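Local coordinates for protein glycosyl hydrolase, family 38 (Enterococcus faecalis, PDB 5KBP) that probably hydrolyses alpha-mannosidic bonds in carbohydrates, as a bacterial alpha-mannosidase of glycoside hydrolase family 38, at residues A500-D505 against L822-G827; G413-E418 against V496-P501; G827-T832 against I855-H860. One frame throughout, in Å; residues are numbered along the deposited sequence.

Overall arrangement
The three contacts form a chain of packing through the C-terminal beta-rich part of the protein. Interactions 1 and 2 have centres about 8 Å apart and share Ala-500 and Pro-501, where strand 483-499 hands over to strand 503-511. Interactions 1 and 3, about 11 Å apart between centres, share Gly-827; the ring of His-824 also meets that of Trp-831 edge to face, and Thr-823 N lies 2.9 Å from His-860 O. Interactions 2 and 3 are about 16 Å apart between centres, yet Tyr-414 OH bonds Trp-831 N at 3.0 Å. All three lie away from the calcium-binding residues Phe-253 and Tyr-256.

Interaction 1: residues A500-D505 against L822-G827. Unlike the reference sequence in segment 822-827: His-824 (reference Thr).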
loop_
_atom_site.group_PDB
_atom_site.type_symbol
_atom_site.label_atom_id
_atom_site.label_comp_id
_atom_site.label_asym_id
_atom_site.label_seq_id
_atom_site.Cartn_x
_atom_site.Cartn_y
_atom_site.Cartn_z
ATOM N N ALA A 500 -5.861 -37.846 9.411
ATOM C CA ALA A 500 -6.480 -38.103 8.121
ATOM C C ALA A 500 -6.616 -36.808 7.319
ATOM O O ALA A 500 -6.781 -35.727 7.892
ATOM C CB ALA A 500 -7.852 -38.746 8.307
ATOM N N PRO A 501 -6.536 -36.889 5.991
ATOM C CA PRO A 501 -6.716 -35.689 5.168
ATOM C C PRO A 501 -8.118 -35.112 5.311
ATOM O O PRO A 501 -9.100 -35.847 5.429
ATOM C CB PRO A 501 -6.462 -36.193 3.744
ATOM C CG PRO A 501 -5.640 -37.427 3.914
ATOM C CD PRO A 501 -6.118 -38.053 5.189
ATOM N N PHE A 502 -8.191 -33.778 5.287
ATOM C CA PHE A 502 -9.434 -33.015 5.373
ATOM C C PHE A 502 -10.386 -33.586 6.415
ATOM O O PHE A 502 -11.467 -34.083 6.082
ATOM C CB PHE A 502 -10.106 -32.934 4.003
ATOM C CG PHE A 502 -9.330 -32.121 3.009
ATOM C CD1 PHE A 502 -9.158 -30.759 3.193
ATOM C CD2 PHE A 502 -8.761 -32.717 1.903
ATOM C CE1 PHE A 502 -8.437 -30.010 2.283
ATOM C CE2 PHE A 502 -8.042 -31.974 0.988
ATOM C CZ PHE A 502 -7.876 -30.619 1.180
ATOM N N SER A 503 -9.979 -33.516 7.679
ATOM C CA SER A 503 -10.763 -34.009 8.798
ATOM C C SER A 503 -10.555 -33.066 9.975
ATOM O O SER A 503 -9.784 -32.103 9.894
ATOM C CB SER A 503 -10.367 -35.446 9.159
ATOM O OG SER A 503 -8.990 -35.520 9.486
ATOM N N TRP A 504 -11.247 -33.339 11.079
ATOM C CA TRP A 504 -11.020 -32.592 12.307
ATOM C C TRP A 504 -11.173 -33.513 13.507
ATOM O O TRP A 504 -12.006 -34.425 13.502
ATOM C CB TRP A 504 -11.964 -31.384 12.436
ATOM C CG TRP A 504 -13.426 -31.707 12.567
ATOM C CD1 TRP A 504 -14.064 -32.188 13.675
ATOM C CD2 TRP A 504 -14.437 -31.532 11.567
ATOM N NE1 TRP A 504 -15.405 -32.342 13.418
ATOM C CE2 TRP A 504 -15.659 -31.945 12.131
ATOM C CE3 TRP A 504 -14.424 -31.076 10.245
ATOM C CZ2 TRP A 504 -16.858 -31.914 11.421
ATOM C CZ3 TRP A 504 -15.615 -31.047 9.542
ATOM C CH2 TRP A 504 -16.815 -31.464 10.131
ATOM N N ASP A 505 -10.356 -33.272 14.526
ATOM C CA ASP A 505 -10.401 -34.010 15.778
ATOM C C ASP A 505 -10.600 -33.036 16.929
ATOM O O ASP A 505 -9.961 -31.979 16.978
ATOM C CB ASP A 505 -9.119 -34.826 15.990
ATOM C CG ASP A 505 -9.018 -36.011 15.049
ATOM O OD1 ASP A 505 -10.020 -36.742 14.897
ATOM O OD2 ASP A 505 -7.936 -36.210 14.457
ATOM N N LEU A 822 -13.366 -35.602 3.579
ATOM C CA LEU A 822 -13.052 -36.147 2.264
ATOM C C LEU A 822 -12.131 -37.347 2.406
ATOM O O LEU A 822 -11.154 -37.292 3.156
ATOM C CB LEU A 822 -12.393 -35.084 1.372
ATOM C CG LEU A 822 -13.311 -34.048 0.727
ATOM C CD1 LEU A 822 -12.503 -32.947 0.062
ATOM C CD2 LEU A 822 -14.218 -34.718 -0.287
ATOM N N THR A 823 -12.443 -38.422 1.689
ATOM C CA THR A 823 -11.576 -39.591 1.612
ATOM C C THR A 823 -10.857 -39.561 0.269
ATOM O O THR A 823 -11.500 -39.478 -0.780
ATOM C CB THR A 823 -12.379 -40.881 1.767
ATOM O OG1 THR A 823 -12.994 -40.912 3.062
ATOM C CG2 THR A 823 -11.479 -42.098 1.612
ATOM N N HIS A 824 -9.533 -39.605 0.299
ATOM C CA HIS A 824 -8.724 -39.415 -0.892
ATOM C C HIS A 824 -8.094 -40.735 -1.321
ATOM O O HIS A 824 -7.737 -41.576 -0.487
ATOM C CB HIS A 824 -7.638 -38.365 -0.653
ATOM C CG HIS A 824 -8.164 -36.963 -0.509
ATOM N ND1 HIS A 824 -7.887 -35.961 -1.418
ATOM C CD2 HIS A 824 -8.944 -36.393 0.441
ATOM C CE1 HIS A 824 -8.471 -34.838 -1.034
ATOM N NE2 HIS A 824 -9.123 -35.074 0.090
ATOM N N ALA A 825 -8.005 -40.923 -2.633
ATOM C CA ALA A 825 -7.297 -42.063 -3.201
ATOM C C ALA A 825 -5.823 -41.955 -2.840
ATOM O O ALA A 825 -5.105 -41.107 -3.379
ATOM C CB ALA A 825 -7.491 -42.100 -4.712
ATOM N N GLU A 826 -5.372 -42.806 -1.926
ATOM C CA GLU A 826 -3.985 -42.775 -1.488
ATOM C C GLU A 826 -3.052 -43.132 -2.639
ATOM O O GLU A 826 -3.363 -43.987 -3.473
ATOM C CB GLU A 826 -3.795 -43.741 -0.317
ATOM C CG GLU A 826 -2.670 -43.377 0.629
ATOM C CD GLU A 826 -2.855 -43.989 2.004
ATOM O OE1 GLU A 826 -4.001 -44.001 2.499
ATOM O OE2 GLU A 826 -1.859 -44.466 2.586
ATOM N N GLY A 827 -1.909 -42.453 -2.695
ATOM C CA GLY A 827 -0.959 -42.662 -3.759
ATOM C C GLY A 827 -0.134 -41.427 -4.059
ATOM O O GLY A 827 -0.153 -40.440 -3.317
#
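Phe-502 packs against Leu-822 and His-824 in a mainly side-chain contact, at the place where the chain enters strand 503-511 and is met by the loop between strands 819-820 and 829-836. The backbones hardly bond: Leu-822 N reaches Phe-502 O at 3.5 Å, a weak hydrogen bond. Close by, the carbonyl oxygens Pro-501 O and Leu-822 O face each other as two acceptors.

Phe-502 and His-824 meet rim to rim, with planes 24° apart and centroids separated by 5.2 Å, and neither ring lies over the other. His-824 NE2 comes up at the edge of the phenyl ring, near its plane, and touches CD2 of Phe-502 at 3.0 Å, so the fit is tight here. Its neighbour CE1 of His-824 stands 3.5 Å from CE2 of Phe-502. In Phe-502, CG is anti to the carbonyl carbon (chi1 -67°), which places the ring beside His-824.

Phe-502 and Ser-503 both face Asn-410 of strand 404-410, a G1 beta bulge, with Phe-502 in the left-handed backbone conformation. The bulge lies at the start of the strand. Ser-503 OG donates to Ala-500 O, two residues before the bulge, at 2.7 Å, approaching from above the carbonyl plane, and this ties the serine to the chain that leads into it.

Apolar contacts fill in beside the rings. CB of Phe-502 meets CB of Leu-822 at 4.1 Å, and CD1 of the leucine lies obliquely to the phenyl ring. Pro-501 adds its CB, 4.1 Å from CD2 of His-824. Val-834 of strand 829-836 touches both Phe-502 and Leu-822, while Pro-323 and Met-327 of helix 304-332 pack on the phenylalanine.

Interaction 2: residues G413-E418 against V496-P501; sequences GYQKTE and VKEMAP
Strands 416-430 and 483-499 run antiparallel here, with Lys-416 facing Met-499 and Glu-418 facing Val-496 as hydrogen-bonded pairs, and the register slips by one residue between them. The slip is a G1 beta bulge, in which Glu-498 and Met-499 both face Lys-416. Met-499 N donates to Lys-416 O at 2.9 Å, and Lys-416 N to Met-499 O in the carbonyl plane, on a lone pair. Two further bonds of 3.0 Å, Glu-418 N to Val-496 O and Val-496 N to Glu-418 O, close the second pair.

Glu-498 N makes poor geometry with Lys-416 O and bonds instead to Thr-417 OG1 at 2.9 Å. The threonine hydroxyl sits anti to the carbonyl carbon (chi1 -64°), which turns it to the bulge. Gln-415, its chain bent at chi2, lays OE1 3.6 Å from CB of Glu-498 and NE2 3.8 Å from CD of Pro-501. The proline ring lies against the backbone of Gly-413, CB to C 3.4 Å. On the face carrying Val-496 and Met-499, Lys-416 NZ and Glu-418 OE1 form a salt bridge of 2.6 Å.

Within this chain, strand 416-430 is an edge of the three-stranded antiparallel sheet it forms with 483-499 and 463-475. Phe-803 touches Lys-416, Glu-418 and Met-499, and Val-496 meets Leu-408 of strand 404-410. Helix 789-799 packs on Tyr-414, whose OH bonds Trp-831 N of strand 829-836.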
loop_
_atom_site.group_PDB
_atom_site.type_symbol
_atom_site.label_atom_id
_atom_site.label_comp_id
_atom_site.label_asym_id
_atom_site.label_seq_id
_atom_site.Cartn_x
_atom_site.Cartn_y
_atom_site.Cartn_z
ATOM N N GLY A 413 -4.689 -32.460 1.929
ATOM C CA GLY A 413 -5.092 -33.748 1.400
ATOM C C GLY A 413 -4.112 -34.865 1.691
ATOM O O GLY A 413 -4.171 -35.926 1.063
ATOM N N TYR A 414 -3.213 -34.646 2.645
ATOM C CA TYR A 414 -2.188 -35.619 2.990
ATOM C C TYR A 414 -2.309 -36.019 4.453
ATOM O O TYR A 414 -2.810 -35.255 5.283
ATOM C CB TYR A 414 -0.785 -35.062 2.732
ATOM C CG TYR A 414 -0.670 -34.265 1.456
ATOM C CD1 TYR A 414 -0.540 -34.898 0.229
ATOM C CD2 TYR A 414 -0.695 -32.876 1.479
ATOM C CE1 TYR A 414 -0.435 -34.171 -0.942
ATOM C CE2 TYR A 414 -0.591 -32.141 0.312
ATOM C CZ TYR A 414 -0.461 -32.794 -0.895
ATOM O OH TYR A 414 -0.357 -32.068 -2.061
ATOM N N GLN A 415 -1.850 -37.230 4.759
ATOM C CA GLN A 415 -1.692 -37.636 6.147
ATOM C C GLN A 415 -0.652 -36.747 6.808
ATOM O O GLN A 415 0.517 -36.745 6.408
ATOM C CB GLN A 415 -1.271 -39.101 6.227
ATOM C CG GLN A 415 -2.170 -40.047 5.453
ATOM C CD GLN A 415 -2.906 -41.016 6.352
ATOM O OE1 GLN A 415 -2.319 -41.613 7.255
ATOM N NE2 GLN A 415 -4.202 -41.176 6.113
ATOM N N LYS A 416 -1.070 -35.980 7.808
ATOM C CA LYS A 416 -0.215 -34.973 8.414
ATOM C C LYS A 416 0.290 -35.449 9.769
ATOM O O LYS A 416 -0.497 -35.889 10.615
ATOM C CB LYS A 416 -0.952 -33.643 8.563
ATOM C CG LYS A 416 -0.037 -32.460 8.343
ATOM C CD LYS A 416 -0.648 -31.157 8.787
ATOM C CE LYS A 416 0.375 -30.053 8.650
ATOM N NZ LYS A 416 1.720 -30.483 9.120
ATOM N N THR A 417 1.603 -35.355 9.964
ATOM C CA THR A 417 2.259 -35.697 11.220
ATOM C C THR A 417 3.025 -34.474 11.701
ATOM O O THR A 417 3.876 -33.948 10.976
ATOM C CB THR A 417 3.202 -36.886 11.041
ATOM O OG1 THR A 417 2.445 -38.048 10.679
ATOM C CG2 THR A 417 3.956 -37.154 12.327
ATOM N N GLU A 418 2.728 -34.027 12.919
ATOM C CA GLU A 418 3.281 -32.770 13.404
ATOM C C GLU A 418 3.098 -32.679 14.912
ATOM O O GLU A 418 2.062 -33.092 15.440
ATOM C CB GLU A 418 2.603 -31.579 12.710
ATOM C CG GLU A 418 2.908 -30.219 13.311
ATOM C CD GLU A 418 2.301 -29.086 12.509
ATOM O OE1 GLU A 418 2.268 -29.192 11.265
ATOM O OE2 GLU A 418 1.853 -28.093 13.120
ATOM N N VAL A 496 0.607 -35.171 17.066
ATOM C CA VAL A 496 -0.372 -35.681 16.111
ATOM C C VAL A 496 0.343 -36.575 15.109
ATOM O O VAL A 496 1.327 -36.159 14.483
ATOM C CB VAL A 496 -1.109 -34.531 15.404
ATOM C CG1 VAL A 496 -2.029 -35.071 14.324
ATOM C CG2 VAL A 496 -1.892 -33.710 16.418
ATOM N N LYS A 497 -0.154 -37.800 14.949
ATOM C CA LYS A 497 0.496 -38.824 14.138
ATOM C C LYS A 497 -0.454 -39.269 13.032
ATOM O O LYS A 497 -1.464 -39.927 13.303
ATOM C CB LYS A 497 0.918 -40.011 15.004
ATOM C CG LYS A 497 1.610 -41.130 14.248
ATOM C CD LYS A 497 1.997 -42.261 15.190
ATOM C CE LYS A 497 2.659 -43.410 14.447
ATOM N NZ LYS A 497 3.029 -44.519 15.371
ATOM N N GLU A 498 -0.121 -38.906 11.790
ATOM C CA GLU A 498 -0.839 -39.365 10.597
ATOM C C GLU A 498 -2.331 -39.038 10.669
ATOM O O GLU A 498 -3.190 -39.910 10.525
ATOM C CB GLU A 498 -0.619 -40.863 10.366
ATOM C CG GLU A 498 0.822 -41.240 10.073
ATOM C CD GLU A 498 0.976 -42.691 9.665
ATOM O OE1 GLU A 498 1.972 -43.015 8.987
ATOM O OE2 GLU A 498 0.097 -43.506 10.016
ATOM N N MET A 499 -2.636 -37.763 10.892
ATOM C CA MET A 499 -4.023 -37.326 10.902
ATOM C C MET A 499 -4.606 -37.412 9.497
ATOM O O MET A 499 -3.936 -37.099 8.509
ATOM C CB MET A 499 -4.130 -35.901 11.441
ATOM C CG MET A 499 -5.555 -35.414 11.635
ATOM S SD MET A 499 -5.632 -33.786 12.406
ATOM C CE MET A 499 -7.398 -33.486 12.383
ATOM N N ALA A 500 -5.861 -37.846 9.411
ATOM C CA ALA A 500 -6.480 -38.103 8.121
ATOM C C ALA A 500 -6.616 -36.808 7.319
ATOM O O ALA A 500 -6.781 -35.727 7.892
ATOM C CB ALA A 500 -7.852 -38.746 8.307
ATOM N N PRO A 501 -6.536 -36.889 5.991
ATOM C CA PRO A 501 -6.716 -35.689 5.168
ATOM C C PRO A 501 -8.118 -35.112 5.311
ATOM O O PRO A 501 -9.100 -35.847 5.429
ATOM C CB PRO A 501 -6.462 -36.193 3.744
ATOM C CG PRO A 501 -5.640 -37.427 3.914
ATOM C CD PRO A 501 -6.118 -38.053 5.189
#

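Interaction 3: residues G827-T832 against I855-H860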
loop_
_atom_site.group_PDB
_atom_site.type_symbol
_atom_site.label_atom_id
_atom_site.label_comp_id
_atom_site.label_asym_id
_atom_site.label_seq_id
_atom_site.Cartn_x
_atom_site.Cartn_y
_atom_site.Cartn_z
ATOM N N GLY A 827 -1.909 -42.453 -2.695
ATOM C CA GLY A 827 -0.959 -42.662 -3.759
ATOM C C GLY A 827 -0.134 -41.427 -4.059
ATOM O O GLY A 827 -0.153 -40.440 -3.317
ATOM N N PRO A 828 0.636 -41.465 -5.197
ATOM C CA PRO A 828 1.511 -40.336 -5.582
ATOM C C PRO A 828 0.738 -39.202 -6.244
ATOM O O PRO A 828 0.832 -38.940 -7.450
ATOM C CB PRO A 828 2.505 -41.007 -6.533
ATOM C CG PRO A 828 1.700 -42.085 -7.188
ATOM C CD PRO A 828 0.742 -42.594 -6.139
ATOM N N ILE A 829 -0.045 -38.489 -5.436
ATOM C CA ILE A 829 -0.926 -37.433 -5.917
ATOM C C ILE A 829 -0.688 -36.177 -5.093
ATOM O O ILE A 829 -0.490 -36.245 -3.876
ATOM C CB ILE A 829 -2.409 -37.857 -5.840
ATOM C CG1 ILE A 829 -2.635 -39.154 -6.616
ATOM C CG2 ILE A 829 -3.314 -36.759 -6.370
ATOM C CD1 ILE A 829 -4.021 -39.730 -6.450
ATOM N N GLY A 830 -0.702 -35.024 -5.766
ATOM C CA GLY A 830 -0.688 -33.738 -5.097
ATOM C C GLY A 830 -2.066 -33.116 -5.144
ATOM O O GLY A 830 -2.687 -33.025 -6.207
ATOM N N TRP A 831 -2.550 -32.696 -3.978
ATOM C CA TRP A 831 -3.875 -32.108 -3.828
ATOM C C TRP A 831 -3.719 -30.611 -3.601
ATOM O O TRP A 831 -3.037 -30.193 -2.659
ATOM C CB TRP A 831 -4.632 -32.767 -2.676
ATOM C CG TRP A 831 -4.726 -34.253 -2.827
ATOM C CD1 TRP A 831 -3.886 -35.188 -2.298
ATOM C CD2 TRP A 831 -5.711 -34.977 -3.575
ATOM N NE1 TRP A 831 -4.289 -36.449 -2.664
ATOM C CE2 TRP A 831 -5.408 -36.347 -3.448
ATOM C CE3 TRP A 831 -6.822 -34.600 -4.336
ATOM C CZ2 TRP A 831 -6.175 -37.340 -4.053
ATOM C CZ3 TRP A 831 -7.582 -35.588 -4.936
ATOM C CH2 TRP A 831 -7.256 -36.941 -4.790
ATOM N N THR A 832 -4.356 -29.810 -4.458
ATOM C CA THR A 832 -4.095 -28.378 -4.509
ATOM C C THR A 832 -5.299 -27.491 -4.227
ATOM O O THR A 832 -5.101 -26.317 -3.897
ATOM C CB THR A 832 -3.527 -27.986 -5.884
ATOM O OG1 THR A 832 -4.467 -28.329 -6.908
ATOM C CG2 THR A 832 -2.215 -28.709 -6.144
ATOM N N ILE A 855 -2.487 -44.213 -12.482
ATOM C CA ILE A 855 -2.671 -44.677 -11.109
ATOM C C ILE A 855 -4.156 -44.630 -10.767
ATOM O O ILE A 855 -4.901 -43.832 -11.353
ATOM C CB ILE A 855 -1.839 -43.841 -10.123
ATOM C CG1 ILE A 855 -2.389 -42.418 -10.029
ATOM C CG2 ILE A 855 -0.376 -43.818 -10.542
ATOM C CD1 ILE A 855 -1.614 -41.532 -9.085
ATOM N N PRO A 856 -4.633 -45.467 -9.846
ATOM C CA PRO A 856 -6.039 -45.379 -9.436
ATOM C C PRO A 856 -6.291 -44.114 -8.632
ATOM O O PRO A 856 -5.483 -43.722 -7.787
ATOM C CB PRO A 856 -6.240 -46.636 -8.582
ATOM C CG PRO A 856 -4.877 -46.954 -8.065
ATOM C CD PRO A 856 -3.925 -46.563 -9.160
ATOM N N CYS A 857 -7.426 -43.468 -8.905
ATOM C CA CYS A 857 -7.756 -42.215 -8.224
ATOM C C CYS A 857 -9.280 -42.109 -8.130
ATOM O O CYS A 857 -9.937 -41.595 -9.037
ATOM C CB CYS A 857 -7.154 -41.015 -8.941
ATOM S SG CYS A 857 -7.240 -39.470 -8.004
ATOM N N GLU A 858 -9.824 -42.600 -7.020
ATOM C CA GLU A 858 -11.238 -42.463 -6.699
ATOM C C GLU A 858 -11.380 -41.569 -5.474
ATOM O O GLU A 858 -10.738 -41.812 -4.447
ATOM C CB GLU A 858 -11.882 -43.828 -6.442
ATOM N N LEU A 859 -12.211 -40.538 -5.588
ATOM C CA LEU A 859 -12.413 -39.562 -4.526
ATOM C C LEU A 859 -13.840 -39.671 -4.007
ATOM O O LEU A 859 -14.789 -39.722 -4.798
ATOM C CB LEU A 859 -12.135 -38.144 -5.028
ATOM C CG LEU A 859 -12.132 -37.011 -4.000
ATOM C CD1 LEU A 859 -10.918 -37.110 -3.087
ATOM C CD2 LEU A 859 -12.176 -35.658 -4.692
ATOM N N HIS A 860 -13.991 -39.702 -2.686
ATOM C CA HIS A 860 -15.292 -39.859 -2.055
ATOM C C HIS A 860 -15.504 -38.782 -1.002
ATOM O O HIS A 860 -14.562 -38.336 -0.341
ATOM C CB HIS A 860 -15.443 -41.243 -1.410
ATOM C CG HIS A 860 -15.528 -42.365 -2.396
ATOM N ND1 HIS A 860 -16.711 -42.746 -2.990
ATOM C CD2 HIS A 860 -14.576 -43.194 -2.889
ATOM C CE1 HIS A 860 -16.487 -43.759 -3.807
ATOM N NE2 HIS A 860 -15.199 -44.050 -3.765
#
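Ile-829 and Ile-855 open a contact made almost wholly of side chains, between the start of strand 829-836 and the loop that leads into strand 860-861. These are the two outermost strands of the five-stranded antiparallel sheet in the C-terminal beta-sandwich domain. The backbones stay well apart, the nearest alpha carbons, CA of Gly-827 and CA of Ile-855, being separated by 7.8 Å.

The aliphatic contacts centre on CD1 of Ile-855. It lies 3.6 Å from CG1 of Ile-829 and 3.9 Å from CG of Pro-828, the proline and isoleucine meeting tip to tip. CG1 of Ile-855 lies between the backbone N and the carbonyl carbon (chi1 68°), a crowded rotamer that carries the methyl end to both neighbours. Pro-828 is the centre of an inverse gamma turn, with Ile-829 N bonded to Gly-827 O at 2.9 Å.

Sulfur contacts come next. SG of Cys-857 touches CD1 of Ile-829 at 3.6 Å and CH2 of Trp-831 at 4.1 Å; the sulfur stands obliquely to the indole, 61° off the normal of its six-membered ring.

At the indole, CD1 of Leu-859 lies 4.0 Å from CH2 of Trp-831, again obliquely, as the two side chains slide past each other. CG2 of Ile-829 rests on one indole face, toward the rim. Trp-895 of strand 892-897 meets Trp-831, Cys-857 and Leu-859.

No hydrogen bond crosses between the segments, and apart from the cysteine sulfur the side-chain atoms that meet are all carbons; the attachment therefore rests on dispersion and the burial of apolar surface.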